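Side-chain contacts in glycosyl hydrolase family 2, TIM barrel domain protein (Faecalibacterium prausnitzii A2-165, PDB 6ED2), which probably hydrolyses beta-D-glucuronides as a gut bacterial beta-glucuronidase of glycosyl hydrolase family 2: residues 79-83 / 84-88; 162-165 / 166-170; 265-269 / 270-274. All coordinates share one frame; numbering follows the deposited sequence.

Interaction 1. Residues 79-83 / 84-88; sequences DLFTD and KASRE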
# COMPACT_ATOMS: atom_id res chain seq x y z
N ASP A 79 -18.98 -11.45 -7.39
CA ASP A 79 -17.96 -10.40 -7.53
C ASP A 79 -17.83 -9.88 -8.96
O ASP A 79 -16.93 -9.08 -9.23
CB ASP A 79 -16.60 -10.91 -7.05
CG ASP A 79 -16.49 -10.93 -5.54
OD1 ASP A 79 -17.46 -10.50 -4.87
OD2 ASP A 79 -15.43 -11.39 -5.03
N LEU A 80 -18.68 -10.33 -9.87
CA LEU A 80 -18.67 -9.81 -11.23
C LEU A 80 -19.39 -8.48 -11.33
O LEU A 80 -19.07 -7.67 -12.21
CB LEU A 80 -19.30 -10.84 -12.18
CG LEU A 80 -18.54 -12.18 -12.15
CD1 LEU A 80 -19.23 -13.20 -12.99
CD2 LEU A 80 -17.13 -11.98 -12.65
N PHE A 81 -20.34 -8.22 -10.43
CA PHE A 81 -21.19 -7.04 -10.48
C PHE A 81 -20.53 -5.84 -9.82
O PHE A 81 -19.60 -5.96 -9.02
CB PHE A 81 -22.54 -7.31 -9.81
CG PHE A 81 -23.32 -8.42 -10.45
CD1 PHE A 81 -24.07 -8.18 -11.59
CD2 PHE A 81 -23.30 -9.70 -9.93
CE1 PHE A 81 -24.80 -9.20 -12.19
CE2 PHE A 81 -24.03 -10.72 -10.53
CZ PHE A 81 -24.78 -10.47 -11.67
N THR A 82 -21.05 -4.65 -10.15
CA THR A 82 -20.55 -3.43 -9.52
C THR A 82 -21.44 -2.92 -8.40
O THR A 82 -21.04 -1.98 -7.71
CB THR A 82 -20.39 -2.33 -10.57
OG1 THR A 82 -21.61 -2.20 -11.30
CG2 THR A 82 -19.25 -2.67 -11.53
N ASP A 83 -22.63 -3.50 -8.19
CA ASP A 83 -23.55 -3.07 -7.15
C ASP A 83 -23.64 -4.12 -6.03
O ASP A 83 -23.58 -5.33 -6.30
CB ASP A 83 -24.95 -2.83 -7.72
CG ASP A 83 -25.60 -4.11 -8.19
OD1 ASP A 83 -25.04 -4.76 -9.09
OD2 ASP A 83 -26.67 -4.47 -7.66
N LYS A 84 -23.82 -3.65 -4.79
CA LYS A 84 -23.76 -4.54 -3.64
C LYS A 84 -25.00 -5.44 -3.52
O LYS A 84 -24.89 -6.57 -3.02
CB LYS A 84 -23.57 -3.71 -2.36
CG LYS A 84 -23.37 -4.55 -1.09
CD LYS A 84 -23.02 -3.70 0.12
CE LYS A 84 -21.74 -2.93 -0.10
NZ LYS A 84 -21.10 -2.56 1.19
N ALA A 85 -26.17 -4.98 -3.98
CA ALA A 85 -27.37 -5.80 -3.90
C ALA A 85 -27.22 -7.10 -4.69
O ALA A 85 -27.70 -8.15 -4.27
CB ALA A 85 -28.59 -5.02 -4.41
N SER A 86 -26.55 -7.04 -5.84
CA SER A 86 -26.29 -8.25 -6.59
C SER A 86 -25.20 -9.08 -5.94
O SER A 86 -25.31 -10.31 -5.87
CB SER A 86 -25.89 -7.90 -8.03
OG SER A 86 -26.92 -7.15 -8.66
N ARG A 87 -24.13 -8.43 -5.45
CA ARG A 87 -23.08 -9.20 -4.77
C ARG A 87 -23.66 -9.96 -3.59
O ARG A 87 -23.31 -11.13 -3.38
CB ARG A 87 -21.94 -8.29 -4.32
CG ARG A 87 -20.73 -9.07 -3.79
CD ARG A 87 -19.84 -8.19 -2.89
NE ARG A 87 -20.42 -8.03 -1.56
CZ ARG A 87 -20.19 -7.00 -0.73
NH1 ARG A 87 -19.37 -6.01 -1.09
NH2 ARG A 87 -20.77 -6.97 0.46
N GLU A 88 -24.55 -9.34 -2.83
CA GLU A 88 -25.10 -9.95 -1.62
C GLU A 88 -26.43 -10.67 -1.86
O GLU A 88 -27.08 -11.07 -0.89
CB GLU A 88 -25.27 -8.89 -0.53
CG GLU A 88 -23.96 -8.33 0.04
CD GLU A 88 -23.35 -9.23 1.13
OE1 GLU A 88 -24.01 -10.21 1.55
OE2 GLU A 88 -22.21 -8.97 1.58
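Asp83 OD2 is gripped by two groups of Ser86. The hydroxyl donates along the syn lone pair, on the side of the other carboxylate oxygen, with Ser86 OG 2.9 Å from Asp83 OD2. The amide comes from a different direction: Ser86 N lies 3.2 Å from Asp83 OD2 but 57° out of the carboxylate plane. Both bonds depend on the first torsion of Asp83 (chi1 68°), which sets CG between the backbone N and the carbonyl carbon and so turns the carboxylate over the start of helix 84-87. This is an N-cap, with Asp83 as the capping residue and Ser86 as the third residue of the first turn; the acid would also be favoured by the positive end of the helix dipole. The turn then continues through its backbone, where Arg87 N donates to Asp83 O at 3.3 Å. In the sugar-binding domain, the loop leading from strand 75-76 is packed against this cap by Phe81. Ser86 CB stands over one face of that ring, 3.9 Å from the Phe81 centroid, a CH-pi contact. Asp79 meets Arg87 through the aliphatic stem, OD1 lying 3.7 Å from Arg87 CG, while its other oxygen is held by Tyr193. The charged atoms of Asp79 and Arg87 do not meet; Arg87 NH2 instead forms a salt bridge at 2.7 Å to Glu88 OE2, which lies near the guanidinium plane, and a second one to Glu589, which Lys84 shares. Lys84 NZ and Arg87 NH1 both reach Ser549 O of a second subunit.

Interaction 2. Residues 162-165 / 166-170; sequences NELS and ETMLP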
# COMPACT_ATOMS: atom_id res chain seq x y z
N ASN A 162 -29.11 -20.00 -2.68
CA ASN A 162 -27.94 -19.89 -1.81
C ASN A 162 -28.30 -19.50 -0.38
O ASN A 162 -27.45 -19.01 0.37
CB ASN A 162 -26.93 -18.89 -2.39
CG ASN A 162 -27.48 -17.48 -2.43
OD1 ASN A 162 -28.67 -17.25 -2.22
ND2 ASN A 162 -26.60 -16.51 -2.71
N GLU A 163 -29.56 -19.70 0.01
CA GLU A 163 -29.96 -19.39 1.37
C GLU A 163 -29.31 -20.36 2.35
O GLU A 163 -29.04 -21.52 2.03
CB GLU A 163 -31.48 -19.44 1.50
CG GLU A 163 -32.14 -18.28 0.82
CD GLU A 163 -33.66 -18.39 0.74
OE1 GLU A 163 -34.18 -18.74 -0.34
OE2 GLU A 163 -34.34 -18.07 1.73
N LEU A 164 -29.03 -19.85 3.54
CA LEU A 164 -28.39 -20.61 4.61
C LEU A 164 -29.41 -21.01 5.68
O LEU A 164 -30.38 -20.29 5.95
CB LEU A 164 -27.28 -19.78 5.24
CG LEU A 164 -26.12 -19.43 4.29
CD1 LEU A 164 -25.08 -18.61 5.03
CD2 LEU A 164 -25.51 -20.70 3.69
N SER A 165 -29.18 -22.16 6.30
CA SER A 165 -30.01 -22.62 7.41
C SER A 165 -29.14 -23.44 8.36
O SER A 165 -27.95 -23.67 8.10
CB SER A 165 -31.19 -23.46 6.92
OG SER A 165 -30.73 -24.77 6.62
N GLU A 166 -29.75 -23.88 9.46
CA GLU A 166 -29.08 -24.68 10.46
C GLU A 166 -29.16 -26.18 10.18
O GLU A 166 -28.70 -26.98 11.00
CB GLU A 166 -29.66 -24.39 11.85
CG GLU A 166 -29.57 -22.91 12.22
CD GLU A 166 -29.98 -22.63 13.66
OE1 GLU A 166 -30.65 -23.48 14.28
OE2 GLU A 166 -29.59 -21.55 14.18
N THR A 167 -29.72 -26.58 9.03
CA THR A 167 -29.78 -28.00 8.68
C THR A 167 -28.92 -28.35 7.47
O THR A 167 -29.03 -29.47 6.96
CB THR A 167 -31.24 -28.42 8.44
OG1 THR A 167 -31.87 -27.50 7.55
CG2 THR A 167 -32.01 -28.45 9.74
N MET A 168 -28.06 -27.45 7.02
CA MET A 168 -27.24 -27.67 5.84
C MET A 168 -25.76 -27.54 6.17
O MET A 168 -25.36 -27.00 7.20
CB MET A 168 -27.60 -26.68 4.73
CG MET A 168 -27.32 -25.23 5.15
SD MET A 168 -27.56 -24.02 3.84
CE MET A 168 -26.06 -24.26 2.85
N LEU A 169 -24.94 -28.01 5.24
CA LEU A 169 -23.50 -27.82 5.28
C LEU A 169 -23.09 -26.90 4.14
O LEU A 169 -23.23 -27.29 2.96
CB LEU A 169 -22.80 -29.16 5.16
CG LEU A 169 -22.81 -30.13 6.35
CD1 LEU A 169 -24.18 -30.76 6.59
CD2 LEU A 169 -21.80 -31.19 6.04
N PRO A 170 -22.57 -25.69 4.40
CA PRO A 170 -22.25 -25.11 5.71
C PRO A 170 -23.45 -24.44 6.36
O PRO A 170 -24.43 -24.12 5.68
CB PRO A 170 -21.17 -24.09 5.37
CG PRO A 170 -21.59 -23.58 4.01
CD PRO A 170 -22.20 -24.78 3.30
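A local turn contact of mixed character, one hydroxyl pair and one apolar pair, folds Ser165 onto Thr167 and Leu164 onto Met168 in the loop between strands 152-161 and 172-176 of the sugar-binding domain. The polar part is a hydrogen bond between Ser165 OG and Thr167 OG1, 3.1 Å long, in which either hydroxyl may donate. Met168 folds back across the chain: CG lies between its backbone N and carbonyl carbon (chi1 63°), placing it 3.4 Å from Ser165 O. A bend at the last torsion (chi3 -77°) then turns the methyl to Leu164, whose CD2 is 3.7 Å from Met168 CE. Between these ends the sulfur passes over the backbone, Met168 SD being 3.4 Å from Glu163 O, a carbonyl that also accepts from Arg120. Outside the turn, Leu164 packs on strand 182-186, whereas Thr167 O accepts from Asn415 on helix 409-427 of the TIM-barrel domain, and Glu166 forms a salt bridge with Lys406 and a hydrogen bond with Tyr187 OH. Leu164 and Met168, both buried, thus pack by dispersion, and the side-chain hydrogen bond between the segments joins two hydroxyls, which makes the link uncharged, while the carboxylate of Glu166 finds its partners outside the loop.

Interaction 3. Residues 265-269 / 270-274; sequences RLWNV and HAAYL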
# COMPACT_ATOMS: atom_id res chain seq x y z
N ARG A 265 6.54 -48.84 -8.88
CA ARG A 265 7.05 -47.50 -8.59
C ARG A 265 6.03 -46.80 -7.70
O ARG A 265 4.89 -46.54 -8.12
CB ARG A 265 7.30 -46.72 -9.88
CG ARG A 265 8.14 -47.50 -10.88
CD ARG A 265 8.60 -46.61 -12.01
NE ARG A 265 9.39 -45.49 -11.52
CZ ARG A 265 10.00 -44.61 -12.31
NH1 ARG A 265 9.92 -44.73 -13.63
NH2 ARG A 265 10.70 -43.61 -11.78
N LEU A 266 6.42 -46.53 -6.47
CA LEU A 266 5.50 -46.04 -5.46
C LEU A 266 5.29 -44.54 -5.60
O LEU A 266 6.19 -43.78 -5.96
CB LEU A 266 6.03 -46.37 -4.07
CG LEU A 266 6.20 -47.85 -3.75
CD1 LEU A 266 6.53 -48.03 -2.26
CD2 LEU A 266 4.94 -48.65 -4.12
N TRP A 267 4.07 -44.12 -5.29
CA TRP A 267 3.72 -42.72 -5.17
C TRP A 267 4.23 -42.18 -3.83
O TRP A 267 3.97 -42.78 -2.78
CB TRP A 267 2.20 -42.58 -5.29
CG TRP A 267 1.66 -41.21 -5.37
CD1 TRP A 267 1.20 -40.56 -6.49
CD2 TRP A 267 1.41 -40.32 -4.27
NE1 TRP A 267 0.71 -39.31 -6.16
CE2 TRP A 267 0.84 -39.14 -4.80
CE3 TRP A 267 1.64 -40.41 -2.89
CZ2 TRP A 267 0.49 -38.06 -3.99
CZ3 TRP A 267 1.28 -39.34 -2.09
CH2 TRP A 267 0.71 -38.18 -2.64
N ASN A 268 4.95 -41.06 -3.87
CA ASN A 268 5.58 -40.51 -2.68
C ASN A 268 5.42 -38.99 -2.64
O ASN A 268 5.18 -38.34 -3.66
CB ASN A 268 7.06 -40.86 -2.65
CG ASN A 268 7.37 -41.90 -1.62
OD1 ASN A 268 7.17 -41.66 -0.41
ND2 ASN A 268 7.83 -43.06 -2.07
N VAL A 269 5.58 -38.44 -1.43
CA VAL A 269 5.51 -36.99 -1.25
C VAL A 269 6.54 -36.32 -2.15
O VAL A 269 7.72 -36.67 -2.13
CB VAL A 269 5.76 -36.63 0.23
CG1 VAL A 269 6.29 -35.19 0.35
CG2 VAL A 269 4.49 -36.76 1.01
N HIS A 270 6.08 -35.35 -2.95
CA HIS A 270 6.92 -34.63 -3.90
C HIS A 270 7.61 -35.55 -4.90
O HIS A 270 8.53 -35.13 -5.60
CB HIS A 270 7.96 -33.75 -3.19
CG HIS A 270 7.36 -32.68 -2.32
ND1 HIS A 270 7.93 -32.30 -1.12
CD2 HIS A 270 6.25 -31.93 -2.46
CE1 HIS A 270 7.20 -31.35 -0.57
NE2 HIS A 270 6.17 -31.10 -1.36
N ALA A 271 7.19 -36.81 -4.99
CA ALA A 271 7.79 -37.78 -5.89
C ALA A 271 6.67 -38.69 -6.38
O ALA A 271 6.68 -39.90 -6.20
CB ALA A 271 8.90 -38.56 -5.20
N ALA A 272 5.67 -38.09 -7.00
CA ALA A 272 4.50 -38.86 -7.41
C ALA A 272 4.86 -39.82 -8.53
O ALA A 272 5.78 -39.57 -9.31
CB ALA A 272 3.38 -37.93 -7.86
N TYR A 273 4.15 -40.93 -8.59
CA TYR A 273 4.15 -41.78 -9.76
C TYR A 273 2.75 -42.33 -9.95
O TYR A 273 2.16 -42.88 -9.02
CB TYR A 273 5.15 -42.93 -9.65
CG TYR A 273 5.49 -43.50 -11.00
CD1 TYR A 273 6.52 -42.95 -11.75
CD2 TYR A 273 4.76 -44.56 -11.54
CE1 TYR A 273 6.84 -43.45 -13.00
CE2 TYR A 273 5.07 -45.06 -12.79
CZ TYR A 273 6.11 -44.51 -13.51
OH TYR A 273 6.45 -45.00 -14.75
N LEU A 274 2.21 -42.17 -11.16
CA LEU A 274 0.85 -42.57 -11.47
C LEU A 274 0.87 -43.65 -12.54
O LEU A 274 1.73 -43.65 -13.43
CB LEU A 274 0.02 -41.36 -11.94
CG LEU A 274 -0.21 -40.29 -10.86
CD1 LEU A 274 -0.98 -39.09 -11.40
CD2 LEU A 274 -0.93 -40.89 -9.63
O HOH W 1 2.36 -45.40 -8.03
O HOH W 2 8.53 -41.93 -6.07
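Arg265 lies across one face of the Tyr273 ring. Arg265 CD sits 3.8 Å from the Tyr273 centroid, 21° off the ring normal, in a CH-pi contact. Beyond it the guanidinium spreads above the rim, with Arg265 NH1 3.4 Å from Tyr273 CE1 and the two planes inclined by only 27°. The bend in the arginine chain (chi3 58°) brings the guanidinium over the CE1 side, while Tyr273 OH is hydrogen-bonded to Asp244. Further along, Trp267 is packed by the returning segment 270-274: Ala272 CA stands over its five-membered ring, 4.1 Å from that centroid, and Leu274 CD2 comes to 3.8 Å from Trp267 CD1. Tyr273 O lies at the edge of the indole, in its plane.

A type II beta turn from Asn268 to Ala271, with a left-handed backbone at His270, reverses the chain and brings the two segments alongside. Asn268 and Ala271 form a single antiparallel hydrogen-bonded pair: Ala271 N donates to Asn268 O at 2.9 Å, and Asn268 N to Ala271 O at 3.1 Å. At the corner, Val269 and His270 point the same way, with Val269 CG1 over a face of the imidazole. Two waters bridge carbonyls of the two segments, one donating to Arg265 O and Tyr273 O, the other to Leu266 O and Ala271 O.

The loop that holds the turn connects strands 256-262 and 275-283 and packs against the TIM-barrel domain. Trp267 NE1 donates to Asp368 O on helix 361-370, His270 NE2 is hydrogen-bonded to Ala349 O and its ring meets Phe372 edge to face, and Val269 touches Leu373 of strand 373-377 and Leu309 of the antiparallel strand 306-309.

In the fold
All three are local contacts on continuous chain, yet they differ in setting. Interactions 1 and 2 share the sugar-binding domain, their centres 21 Å apart, without touching; interaction 3 belongs to the following domain and lies across the chain's centre, its own centre about 44 Å from that of interaction 1 and about 39 Å from that of interaction 2. The first two are partly buried, the third a surface contact. Interaction 1 is an acid-centred helix cap at a subunit interface, interaction 2 is sulfur and methyl packing with one hydroxyl pair, and interaction 3 relies on CH-pi contacts over aromatic faces and water bridges around a beta turn. All three touch the TIM-barrel domain, through different elements.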